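Local coordinates for CSE1 (Thermus thermophilus, PDB 4AN8), which is a subunit of the Cascade ribonucleoprotein complex, part of the CRISPR adaptive immune system that probably protects the cell against viruses, plasmids and other mobile genetic elements, at residues Ser49-Leu61 with Ala157-Pro169. Sequence-based numbering, arbitrary orientation.
Sequences SPLEEAVLHRLLL and AARALLVHQAFAP. With ACT (acetate ion), chain C.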
loop_
_atom_site.group_PDB
_atom_site.type_symbol
_atom_site.label_atom_id
_atom_site.label_comp_id
_atom_site.label_asym_id
_atom_site.label_seq_id
_atom_site.Cartn_x
_atom_site.Cartn_y
_atom_site.Cartn_z
ATOM N N SER A 49 -2.046 -9.306 -7.562
ATOM C CA SER A 49 -2.672 -8.545 -6.481
ATOM C C SER A 49 -1.733 -7.711 -5.613
ATOM O O SER A 49 -0.883 -8.250 -4.897
ATOM C CB SER A 49 -3.400 -9.480 -5.539
ATOM O OG SER A 49 -3.754 -8.728 -4.418
ATOM N N PRO A 50 -1.921 -6.391 -5.622
ATOM C CA PRO A 50 -1.093 -5.533 -4.763
ATOM C C PRO A 50 -1.328 -5.784 -3.258
ATOM O O PRO A 50 -0.424 -5.515 -2.450
ATOM C CB PRO A 50 -1.518 -4.108 -5.156
ATOM C CG PRO A 50 -2.206 -4.265 -6.544
ATOM C CD PRO A 50 -2.835 -5.631 -6.496
ATOM N N LEU A 51 -2.512 -6.277 -2.885
ATOM C CA LEU A 51 -2.786 -6.598 -1.488
ATOM C C LEU A 51 -1.977 -7.835 -1.090
ATOM O O LEU A 51 -1.401 -7.879 -0.014
ATOM C CB LEU A 51 -4.285 -6.833 -1.250
ATOM C CG LEU A 51 -5.238 -5.711 -1.714
ATOM C CD1 LEU A 51 -6.661 -5.978 -1.199
ATOM C CD2 LEU A 51 -4.739 -4.294 -1.318
ATOM N N GLU A 52 -1.949 -8.835 -1.961
ATOM C CA GLU A 52 -1.128 -10.022 -1.748
ATOM C C GLU A 52 0.327 -9.655 -1.552
ATOM O O GLU A 52 0.973 -10.113 -0.616
ATOM C CB GLU A 52 -1.244 -10.995 -2.926
ATOM C CG GLU A 52 -2.228 -12.103 -2.708
ATOM C CD GLU A 52 -2.282 -13.121 -3.868
ATOM O OE1 GLU A 52 -1.359 -13.159 -4.720
ATOM O OE2 GLU A 52 -3.256 -13.893 -3.928
ATOM N N GLU A 53 0.847 -8.822 -2.439
ATOM C CA GLU A 53 2.231 -8.394 -2.332
ATOM C C GLU A 53 2.481 -7.720 -0.976
ATOM O O GLU A 53 3.498 -7.980 -0.326
ATOM C CB GLU A 53 2.571 -7.436 -3.471
ATOM C CG GLU A 53 4.015 -6.949 -3.509
ATOM C CD GLU A 53 4.280 -6.071 -4.747
ATOM O OE1 GLU A 53 3.378 -5.970 -5.597
ATOM O OE2 GLU A 53 5.367 -5.461 -4.871
ATOM N N ALA A 54 1.570 -6.835 -0.569
ATOM C CA ALA A 54 1.758 -6.068 0.666
ATOM C C ALA A 54 1.859 -6.995 1.872
ATOM O O ALA A 54 2.819 -6.915 2.637
ATOM C CB ALA A 54 0.634 -5.079 0.870
ATOM N N VAL A 55 0.883 -7.892 2.005
ATOM C CA VAL A 55 0.825 -8.763 3.181
ATOM C C VAL A 55 1.898 -9.833 3.193
ATOM O O VAL A 55 2.383 -10.183 4.261
ATOM C CB VAL A 55 -0.549 -9.427 3.404
ATOM C CG1 VAL A 55 -1.588 -8.402 3.644
ATOM C CG2 VAL A 55 -0.926 -10.358 2.237
ATOM N N LEU A 56 2.310 -10.324 2.029
ATOM C CA LEU A 56 3.387 -11.309 1.994
ATOM C C LEU A 56 4.694 -10.704 2.536
ATOM O O LEU A 56 5.376 -11.336 3.358
ATOM C CB LEU A 56 3.561 -11.911 0.600
ATOM C CG LEU A 56 2.388 -12.756 0.071
ATOM C CD1 LEU A 56 2.500 -13.049 -1.445
ATOM C CD2 LEU A 56 2.256 -14.026 0.848
ATOM N N HIS A 57 5.013 -9.472 2.138
ATOM C CA HIS A 57 6.161 -8.771 2.719
ATOM C C HIS A 57 5.995 -8.540 4.210
ATOM O O HIS A 57 6.965 -8.680 4.951
ATOM C CB HIS A 57 6.398 -7.409 2.068
ATOM C CG HIS A 57 6.976 -7.492 0.701
ATOM N ND1 HIS A 57 6.195 -7.499 -0.435
ATOM C CD2 HIS A 57 8.258 -7.606 0.279
ATOM C CE1 HIS A 57 6.975 -7.600 -1.498
ATOM N NE2 HIS A 57 8.229 -7.656 -1.091
ATOM N N ARG A 58 4.790 -8.167 4.651
ATOM C CA ARG A 58 4.583 -7.848 6.081
ATOM C C ARG A 58 4.702 -9.084 6.979
ATOM O O ARG A 58 5.243 -9.000 8.072
ATOM C CB ARG A 58 3.258 -7.104 6.333
ATOM C CG ARG A 58 3.174 -5.751 5.615
ATOM C CD ARG A 58 1.720 -5.265 5.390
ATOM N NE ARG A 58 1.041 -4.982 6.657
ATOM C CZ ARG A 58 1.222 -3.872 7.368
ATOM N NH1 ARG A 58 2.062 -2.947 6.936
ATOM N NH2 ARG A 58 0.573 -3.694 8.520
ATOM N N LEU A 59 4.206 -10.222 6.507
ATOM C CA LEU A 59 4.417 -11.488 7.197
ATOM C C LEU A 59 5.929 -11.852 7.288
ATOM O O LEU A 59 6.436 -12.195 8.362
ATOM C CB LEU A 59 3.620 -12.593 6.522
ATOM C CG LEU A 59 3.783 -13.987 7.146
ATOM C CD1 LEU A 59 3.424 -13.969 8.637
ATOM C CD2 LEU A 59 2.930 -15.052 6.396
ATOM N N LEU A 60 6.651 -11.747 6.171
ATOM C CA LEU A 60 8.082 -12.037 6.183
ATOM C C LEU A 60 8.824 -11.113 7.151
ATOM O O LEU A 60 9.682 -11.569 7.910
ATOM C CB LEU A 60 8.708 -11.912 4.786
ATOM C CG LEU A 60 8.205 -12.971 3.799
ATOM C CD1 LEU A 60 8.903 -12.820 2.471
ATOM C CD2 LEU A 60 8.369 -14.382 4.367
ATOM N N LEU A 61 8.504 -9.818 7.093
ATOM C CA LEU A 61 9.089 -8.835 8.002
ATOM C C LEU A 61 8.784 -9.144 9.477
ATOM O O LEU A 61 9.645 -8.987 10.332
ATOM C CB LEU A 61 8.601 -7.437 7.658
ATOM C CG LEU A 61 9.111 -6.956 6.300
ATOM C CD1 LEU A 61 8.204 -5.811 5.753
ATOM C CD2 LEU A 61 10.571 -6.518 6.412
ATOM N N ALA A 157 -5.841 -20.205 -0.583
ATOM C CA ALA A 157 -6.598 -19.911 0.637
ATOM C C ALA A 157 -5.704 -19.220 1.658
ATOM O O ALA A 157 -6.117 -18.293 2.331
ATOM C CB ALA A 157 -7.226 -21.173 1.235
ATOM N N ALA A 158 -4.468 -19.665 1.763
ATOM C CA ALA A 158 -3.520 -19.011 2.668
ATOM C C ALA A 158 -3.361 -17.535 2.300
ATOM O O ALA A 158 -3.465 -16.654 3.164
ATOM C CB ALA A 158 -2.189 -19.723 2.631
ATOM N N ARG A 159 -3.158 -17.262 1.005
ATOM C CA ARG A 159 -2.998 -15.877 0.576
ATOM C C ARG A 159 -4.254 -15.017 0.778
ATOM O O ARG A 159 -4.157 -13.871 1.180
ATOM C CB ARG A 159 -2.475 -15.785 -0.862
ATOM C CG ARG A 159 -1.083 -16.424 -1.006
ATOM C CD ARG A 159 -0.432 -16.103 -2.327
ATOM N NE ARG A 159 -1.192 -16.603 -3.468
ATOM C CZ ARG A 159 -0.959 -17.761 -4.086
ATOM N NH1 ARG A 159 0.005 -18.558 -3.662
ATOM N NH2 ARG A 159 -1.702 -18.124 -5.126
ATOM N N ALA A 160 -5.423 -15.574 0.495
ATOM C CA ALA A 160 -6.660 -14.846 0.676
ATOM C C ALA A 160 -6.875 -14.556 2.177
ATOM O O ALA A 160 -7.312 -13.476 2.555
ATOM C CB ALA A 160 -7.805 -15.655 0.123
ATOM N N LEU A 161 -6.546 -15.524 3.028
ATOM C CA LEU A 161 -6.625 -15.310 4.472
ATOM C C LEU A 161 -5.808 -14.087 4.872
ATOM O O LEU A 161 -6.292 -13.197 5.554
ATOM C CB LEU A 161 -6.130 -16.541 5.221
ATOM C CG LEU A 161 -6.007 -16.423 6.747
ATOM C CD1 LEU A 161 -7.338 -16.007 7.395
ATOM C CD2 LEU A 161 -5.464 -17.740 7.351
ATOM N N LEU A 162 -4.558 -14.054 4.435
ATOM C CA LEU A 162 -3.630 -13.013 4.824
ATOM C C LEU A 162 -4.121 -11.675 4.325
ATOM O O LEU A 162 -4.075 -10.693 5.032
ATOM C CB LEU A 162 -2.265 -13.265 4.212
ATOM C CG LEU A 162 -1.209 -13.928 5.064
ATOM C CD1 LEU A 162 0.126 -13.787 4.288
ATOM C CD2 LEU A 162 -1.113 -13.250 6.433
ATOM N N VAL A 163 -4.596 -11.638 3.087
ATOM C CA VAL A 163 -5.078 -10.382 2.567
ATOM C C VAL A 163 -6.241 -9.894 3.434
ATOM O O VAL A 163 -6.278 -8.733 3.836
ATOM C CB VAL A 163 -5.507 -10.504 1.087
ATOM C CG1 VAL A 163 -6.384 -9.294 0.685
ATOM C CG2 VAL A 163 -4.251 -10.663 0.184
ATOM N N HIS A 164 -7.184 -10.786 3.716
ATOM C CA HIS A 164 -8.395 -10.370 4.428
ATOM C C HIS A 164 -8.102 -9.805 5.810
ATOM O O HIS A 164 -8.725 -8.842 6.222
ATOM C CB HIS A 164 -9.386 -11.539 4.534
ATOM C CG HIS A 164 -10.741 -11.148 5.038
ATOM N ND1 HIS A 164 -11.588 -10.315 4.336
ATOM C CD2 HIS A 164 -11.409 -11.496 6.164
ATOM C CE1 HIS A 164 -12.708 -10.154 5.012
ATOM N NE2 HIS A 164 -12.624 -10.859 6.129
ATOM N N GLN A 165 -7.147 -10.400 6.517
ATOM C CA GLN A 165 -6.780 -9.956 7.870
ATOM C C GLN A 165 -6.125 -8.572 7.892
ATOM O O GLN A 165 -6.152 -7.884 8.928
ATOM C CB GLN A 165 -5.846 -10.979 8.552
ATOM C CG GLN A 165 -6.462 -12.365 8.775
ATOM C CD GLN A 165 -7.609 -12.338 9.789
ATOM O OE1 GLN A 165 -8.296 -11.337 9.923
ATOM N NE2 GLN A 165 -7.783 -13.418 10.525
ATOM N N ALA A 166 -5.503 -8.166 6.777
ATOM C CA ALA A 166 -4.845 -6.863 6.760
ATOM C C ALA A 166 -5.771 -5.786 6.195
ATOM O O ALA A 166 -5.737 -4.636 6.639
ATOM C CB ALA A 166 -3.529 -6.923 5.979
ATOM N N PHE A 167 -6.623 -6.167 5.238
ATOM C CA PHE A 167 -7.361 -5.180 4.442
ATOM C C PHE A 167 -8.909 -5.156 4.577
ATOM O O PHE A 167 -9.563 -4.294 3.972
ATOM C CB PHE A 167 -7.000 -5.347 2.962
ATOM C CG PHE A 167 -5.601 -4.940 2.629
ATOM C CD1 PHE A 167 -5.275 -3.605 2.468
ATOM C CD2 PHE A 167 -4.602 -5.906 2.462
ATOM C CE1 PHE A 167 -3.967 -3.229 2.164
ATOM C CE2 PHE A 167 -3.309 -5.548 2.155
ATOM C CZ PHE A 167 -2.995 -4.198 1.997
ATOM N N ALA A 168 -9.496 -6.087 5.329
ATOM C CA ALA A 168 -10.962 -6.070 5.467
ATOM C C ALA A 168 -11.429 -4.714 5.984
ATOM O O ALA A 168 -11.018 -4.265 7.061
ATOM C CB ALA A 168 -11.464 -7.189 6.399
ATOM N N PRO A 169 -12.277 -4.044 5.201
ATOM C CA PRO A 169 -12.965 -2.830 5.647
ATOM C C PRO A 169 -14.025 -3.175 6.695
ATOM O O PRO A 169 -14.615 -4.263 6.635
ATOM C CB PRO A 169 -13.624 -2.312 4.353
ATOM C CG PRO A 169 -13.780 -3.540 3.506
ATOM C CD PRO A 169 -12.581 -4.380 3.798
HETATM C C ACT C . -10.954 -7.880 1.455
HETATM O O ACT C . -10.105 -8.817 1.574
HETATM O OXT ACT C . -12.128 -8.120 1.902
HETATM C CH3 ACT C . -10.583 -6.547 0.824
#
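Perpendicular helix packing, built round a knob-into-hole valine, is exemplified where helix 50-61 crosses helix 157-167 at 87°, the segment axes approaching to 8.9 Å. V55 is the knob, received by L162, V163, A166 and F167. With its CG1 anti to the carbonyl carbon (chi1 -62°), the valine splits its branches: CG1 presses on A166 CB at 3.4 Å, a close methyl-methyl approach, shorter than carbons normally keep, whereas CG2 rests on L162 CB and V163 CG2. Beside it, L51 lays CD2 over the centre of the F167 ring, a CH-pi contact 3.7 Å from the centroid. A54 CB meets the same ring in plane, at CZ, so one face and part of the edge are packed. L59 CD2 touches L162 CD1 at 3.7 Å further along the helix. At the polar margin E52 OE2 lies at the guanidinium edge of R159 and takes a weak, salt-bridging bond from NE (3.4 Å), carboxylate and guanidinium planes 71° apart; their firmer partners are T47 for E52 OE1 and the W18 carbonyl for R159 NH1. The contact is buried, flanked by strands 342-351 and 354-364, which L51 touches, and by strand 250-256, against which L161 packs.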